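Local coordinates for pumilio domain-containing protein 7 (Caenorhabditis elegans, PDB 3V71) that binds a consensus sequence in mRNA 3'-untranslated regions, modulating expression and stability, and acts redundantly with two relatives in oocyte formation and early embryonic divisions, at residues L210-C221 with M244-C255. Sequence-based numbering, arbitrary orientation. Where two conformers were deposited one is given.
Sequences LHSLMTCIVRNC and MEMYRDTIIDKC
Tyr247 reaches from helix 244-256 to Met214 and His211 of helix 203-218, joining two near-parallel helices of the PUF (Pumilio) repeat array, with helices 221-225 and 231-238 between them in sequence; the axes of segments 210-218 and 244-255 run 23° from parallel and approach to 11.0 Å. The main contact is CH-pi: Met214 CG sits over the centre of the Tyr247 ring, 3.7 Å from the centroid. Bends at chi2 and chi3 (-53° and -48°) curl the methionine over this face, so that CE comes back to CD1 and CG of the tyrosine and SD stands above the ring at a distance, a Met-aromatic contact. At the phenol end, Tyr247 OH and His211 ND1 share a hydrogen bond of 2.8 Å that lies in the planes of both rings. This bond at its edge and Met214 over a face together probably hold the phenol in its rotation; a leucine here would probably leave His211 ND1 without its mate and open a gap beside Met214 CG. Apolar contacts flank this pair along the helices. Leu210 CD2 meets Met244 SD at 4.0 Å, beside Ile191 of helix 183-194, which touches both residues. Farther along, Val218 CG2 packs on Ile251 CG1; Val237 of helix 231-238 also touches Ile251. Toward the C-terminal ends of the segments the two branches of Ile251 divide the work: CG1 serves Val218, while CG2 lies 3.6 Å from Cys221 SG.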
loop_
_atom_site.group_PDB
_atom_site.type_symbol
_atom_site.label_atom_id
_atom_site.label_comp_id
_atom_site.label_asym_id
_atom_site.label_seq_id
_atom_site.Cartn_x
_atom_site.Cartn_y
_atom_site.Cartn_z
ATOM N N LEU A 210 3.135 -12.550 -8.786
ATOM C CA LEU A 210 2.471 -12.469 -7.491
ATOM C C LEU A 210 2.869 -13.632 -6.601
ATOM O O LEU A 210 3.090 -13.463 -5.402
ATOM C CB LEU A 210 0.956 -12.483 -7.682
ATOM C CG LEU A 210 0.073 -12.151 -6.481
ATOM C CD1 LEU A 210 0.413 -10.771 -5.935
ATOM C CD2 LEU A 210 -1.393 -12.227 -6.882
ATOM N N HIS A 211 2.957 -14.817 -7.198
ATOM C CA HIS A 211 3.205 -16.030 -6.441
ATOM C C HIS A 211 4.580 -16.035 -5.788
ATOM O O HIS A 211 4.716 -16.426 -4.631
ATOM C CB HIS A 211 3.017 -17.282 -7.305
ATOM C CG HIS A 211 3.100 -18.557 -6.523
ATOM N ND1 HIS A 211 2.067 -19.011 -5.728
ATOM C CD2 HIS A 211 4.107 -19.451 -6.377
ATOM C CE1 HIS A 211 2.429 -20.139 -5.143
ATOM N NE2 HIS A 211 3.664 -20.425 -5.515
ATOM N N SER A 212 5.597 -15.610 -6.530
ATOM C CA SER A 212 6.957 -15.575 -5.996
ATOM C C SER A 212 7.030 -14.542 -4.887
ATOM O O SER A 212 7.791 -14.683 -3.930
ATOM C CB SER A 212 7.969 -15.232 -7.089
ATOM O OG SER A 212 7.781 -13.905 -7.551
ATOM N N LEU A 213 6.229 -13.494 -5.029
ATOM C CA LEU A 213 6.134 -12.466 -4.014
ATOM C C LEU A 213 5.392 -13.010 -2.809
ATOM O O LEU A 213 5.890 -12.969 -1.682
ATOM C CB LEU A 213 5.365 -11.279 -4.568
ATOM C CG LEU A 213 6.015 -9.937 -4.268
ATOM C CD1 LEU A 213 6.823 -9.493 -5.482
ATOM C CD2 LEU A 213 4.957 -8.907 -3.874
ATOM N N MET A 214 4.192 -13.517 -3.070
ATOM C CA MET A 214 3.318 -14.071 -2.047
ATOM C C MET A 214 3.972 -15.158 -1.215
ATOM O O MET A 214 3.592 -15.387 -0.070
ATOM C CB MET A 214 2.054 -14.616 -2.695
ATOM C CG MET A 214 1.108 -13.526 -3.149
ATOM S SD MET A 214 0.753 -12.400 -1.784
ATOM C CE MET A 214 0.364 -13.576 -0.487
ATOM N N THR A 215 4.957 -15.828 -1.800
ATOM C CA THR A 215 5.692 -16.878 -1.110
ATOM C C THR A 215 6.516 -16.322 0.049
ATOM O O THR A 215 6.471 -16.858 1.150
ATOM C CB THR A 215 6.602 -17.647 -2.084
ATOM O OG1 THR A 215 5.812 -18.131 -3.175
ATOM C CG2 THR A 215 7.282 -18.818 -1.386
ATOM N N CYS A 216 7.265 -15.252 -0.205
ATOM C CA CYS A 216 8.034 -14.577 0.842
ATOM C C CYS A 216 7.100 -14.172 1.966
ATOM O O CYS A 216 7.409 -14.347 3.144
ATOM C CB CYS A 216 8.724 -13.321 0.296
ATOM S SG CYS A 216 9.714 -13.559 -1.210
ATOM N N ILE A 217 5.951 -13.630 1.579
ATOM C CA ILE A 217 4.969 -13.119 2.524
ATOM C C ILE A 217 4.437 -14.205 3.448
ATOM O O ILE A 217 4.370 -14.021 4.667
ATOM C CB ILE A 217 3.790 -12.462 1.778
ATOM C CG1 ILE A 217 4.177 -11.062 1.294
ATOM C CG2 ILE A 217 2.573 -12.372 2.667
ATOM C CD1 ILE A 217 3.092 -10.384 0.496
ATOM N N VAL A 218 4.051 -15.331 2.856
ATOM C CA VAL A 218 3.523 -16.464 3.604
ATOM C C VAL A 218 4.580 -17.046 4.538
ATOM O O VAL A 218 4.296 -17.391 5.682
ATOM C CB VAL A 218 3.027 -17.566 2.654
ATOM C CG1 VAL A 218 2.964 -18.901 3.377
ATOM C CG2 VAL A 218 1.679 -17.207 2.081
ATOM N N ARG A 219 5.806 -17.142 4.045
ATOM C CA ARG A 219 6.883 -17.766 4.791
ATOM C C ARG A 219 7.412 -16.874 5.909
ATOM O O ARG A 219 8.351 -17.232 6.613
ATOM C CB ARG A 219 8.002 -18.199 3.843
ATOM C CG ARG A 219 7.541 -19.261 2.850
ATOM C CD ARG A 219 8.674 -19.778 1.972
ATOM N NE ARG A 219 8.305 -21.030 1.312
ATOM C CZ ARG A 219 9.072 -21.676 0.437
ATOM N NH1 ARG A 219 10.260 -21.189 0.101
ATOM N NH2 ARG A 219 8.647 -22.810 -0.106
ATOM N N ASN A 220 6.789 -15.719 6.088
ATOM C CA ASN A 220 7.173 -14.821 7.165
ATOM C C ASN A 220 5.955 -14.264 7.865
ATOM O O ASN A 220 6.054 -13.350 8.680
ATOM C CB ASN A 220 8.027 -13.681 6.631
ATOM C CG ASN A 220 9.419 -14.127 6.265
ATOM O OD1 ASN A 220 9.834 -14.025 5.113
ATOM N ND2 ASN A 220 10.155 -14.623 7.251
ATOM N N CYS A 221 4.802 -14.832 7.546
ATOM C CA CYS A 221 3.536 -14.332 8.053
ATOM C C CYS A 221 3.570 -13.903 9.522
ATOM O O CYS A 221 3.095 -12.818 9.865
ATOM C CB CYS A 221 2.447 -15.372 7.847
ATOM S SG CYS A 221 0.807 -14.767 8.260
ATOM N N MET A 244 -6.720 -13.509 -4.519
ATOM C CA MET A 244 -6.120 -13.221 -3.229
ATOM C C MET A 244 -6.701 -14.134 -2.161
ATOM O O MET A 244 -6.038 -14.442 -1.175
ATOM C CB MET A 244 -6.300 -11.750 -2.848
ATOM C CG MET A 244 -5.284 -10.819 -3.484
ATOM S SD MET A 244 -3.637 -11.553 -3.639
ATOM C CE MET A 244 -2.955 -11.252 -2.019
ATOM N N GLU A 245 -7.937 -14.572 -2.376
ATOM C CA GLU A 245 -8.624 -15.438 -1.432
ATOM C C GLU A 245 -7.871 -16.748 -1.230
ATOM O O GLU A 245 -7.836 -17.285 -0.133
ATOM C CB GLU A 245 -10.045 -15.708 -1.903
ATOM C CG GLU A 245 -10.874 -14.456 -2.052
ATOM C CD GLU A 245 -12.327 -14.750 -2.357
ATOM O OE1 GLU A 245 -12.608 -15.835 -2.918
ATOM O OE2 GLU A 245 -13.186 -13.901 -2.028
ATOM N N MET A 246 -7.266 -17.249 -2.298
ATOM C CA MET A 246 -6.430 -18.434 -2.226
ATOM C C MET A 246 -5.277 -18.245 -1.232
ATOM O O MET A 246 -4.920 -19.166 -0.494
ATOM C CB MET A 246 -5.903 -18.780 -3.624
ATOM C CG MET A 246 -4.938 -19.954 -3.684
ATOM S SD MET A 246 -4.421 -20.367 -5.369
ATOM C CE MET A 246 -3.250 -19.054 -5.716
ATOM N N TYR A 247 -4.703 -17.049 -1.200
ATOM C CA TYR A 247 -3.606 -16.758 -0.274
ATOM C C TYR A 247 -4.117 -16.478 1.143
ATOM O O TYR A 247 -3.468 -16.825 2.135
ATOM C CB TYR A 247 -2.738 -15.609 -0.806
ATOM C CG TYR A 247 -1.992 -15.985 -2.068
ATOM C CD1 TYR A 247 -0.821 -16.734 -2.007
ATOM C CD2 TYR A 247 -2.469 -15.613 -3.322
ATOM C CE1 TYR A 247 -0.143 -17.099 -3.154
ATOM C CE2 TYR A 247 -1.796 -15.971 -4.477
ATOM C CZ TYR A 247 -0.633 -16.717 -4.386
ATOM O OH TYR A 247 0.047 -17.079 -5.528
ATOM N N ARG A 248 -5.296 -15.869 1.221
ATOM C CA ARG A 248 -5.986 -15.659 2.482
ATOM C C ARG A 248 -6.056 -16.982 3.231
ATOM O O ARG A 248 -5.638 -17.091 4.388
ATOM C CB ARG A 248 -7.392 -15.140 2.198
ATOM C CG ARG A 248 -8.216 -14.824 3.418
ATOM C CD ARG A 248 -9.506 -15.625 3.414
ATOM N NE ARG A 248 -10.539 -15.084 2.532
ATOM C CZ ARG A 248 -11.274 -15.825 1.701
ATOM N NH1 ARG A 248 -11.080 -17.139 1.617
ATOM N NH2 ARG A 248 -12.198 -15.252 0.942
ATOM N N ASP A 249 -6.564 -17.992 2.533
ATOM C CA ASP A 249 -6.756 -19.331 3.068
ATOM C C ASP A 249 -5.461 -19.995 3.522
ATOM O O ASP A 249 -5.417 -20.645 4.577
ATOM C CB ASP A 249 -7.440 -20.196 2.020
ATOM C CG ASP A 249 -8.814 -19.676 1.652
ATOM O OD1 ASP A 249 -9.288 -18.738 2.339
ATOM O OD2 ASP A 249 -9.421 -20.208 0.687
ATOM N N THR A 250 -4.413 -19.840 2.723
ATOM C CA THR A 250 -3.126 -20.426 3.065
ATOM C C THR A 250 -2.537 -19.752 4.284
ATOM O O THR A 250 -1.974 -20.415 5.154
ATOM C CB THR A 250 -2.124 -20.276 1.928
ATOM O OG1 THR A 250 -2.759 -20.616 0.690
ATOM C CG2 THR A 250 -0.918 -21.177 2.169
ATOM N N ILE A 251 -2.655 -18.427 4.331
ATOM C CA ILE A 251 -2.149 -17.660 5.456
ATOM C C ILE A 251 -2.896 -18.033 6.725
ATOM O O ILE A 251 -2.284 -18.280 7.762
ATOM C CB ILE A 251 -2.284 -16.161 5.208
ATOM C CG1 ILE A 251 -1.108 -15.654 4.375
ATOM C CG2 ILE A 251 -2.333 -15.403 6.524
ATOM C CD1 ILE A 251 -1.233 -14.186 3.977
ATOM N N ILE A 252 -4.220 -18.078 6.646
ATOM C CA ILE A 252 -5.017 -18.527 7.785
ATOM C C ILE A 252 -4.664 -19.963 8.171
ATOM O O ILE A 252 -4.461 -20.277 9.342
ATOM C CB ILE A 252 -6.523 -18.476 7.488
ATOM C CG1 ILE A 252 -7.020 -17.036 7.423
ATOM C CG2 ILE A 252 -7.298 -19.219 8.556
ATOM C CD1 ILE A 252 -8.519 -16.938 7.219
ATOM N N ASP A 253 -4.587 -20.831 7.168
ATOM C CA ASP A 253 -4.390 -22.252 7.402
ATOM C C ASP A 253 -2.995 -22.598 7.926
ATOM O O ASP A 253 -2.845 -23.472 8.772
ATOM C CB ASP A 253 -4.700 -23.039 6.126
ATOM C CG ASP A 253 -5.533 -24.291 6.392
ATOM O OD1 ASP A 253 -5.419 -24.857 7.505
ATOM O OD2 ASP A 253 -6.301 -24.709 5.492
ATOM N N LYS A 254 -1.976 -21.912 7.430
ATOM C CA LYS A 254 -0.603 -22.237 7.795
ATOM C C LYS A 254 -0.103 -21.476 9.021
ATOM O O LYS A 254 0.545 -22.047 9.899
ATOM C CB LYS A 254 0.346 -21.944 6.623
ATOM C CG LYS A 254 -0.038 -22.575 5.293
ATOM C CD LYS A 254 0.217 -24.066 5.276
ATOM C CE LYS A 254 1.700 -24.375 5.263
ATOM N NZ LYS A 254 1.919 -25.851 5.364
ATOM N N CYS A 255 -0.407 -20.187 9.087
ATOM C CA CYS A 255 0.192 -19.309 10.079
ATOM C C CYS A 255 -0.760 -18.945 11.224
ATOM O O CYS A 255 -0.373 -18.929 12.393
ATOM C CB CYS A 255 0.696 -18.038 9.385
ATOM S SG CYS A 255 1.247 -18.280 7.658
#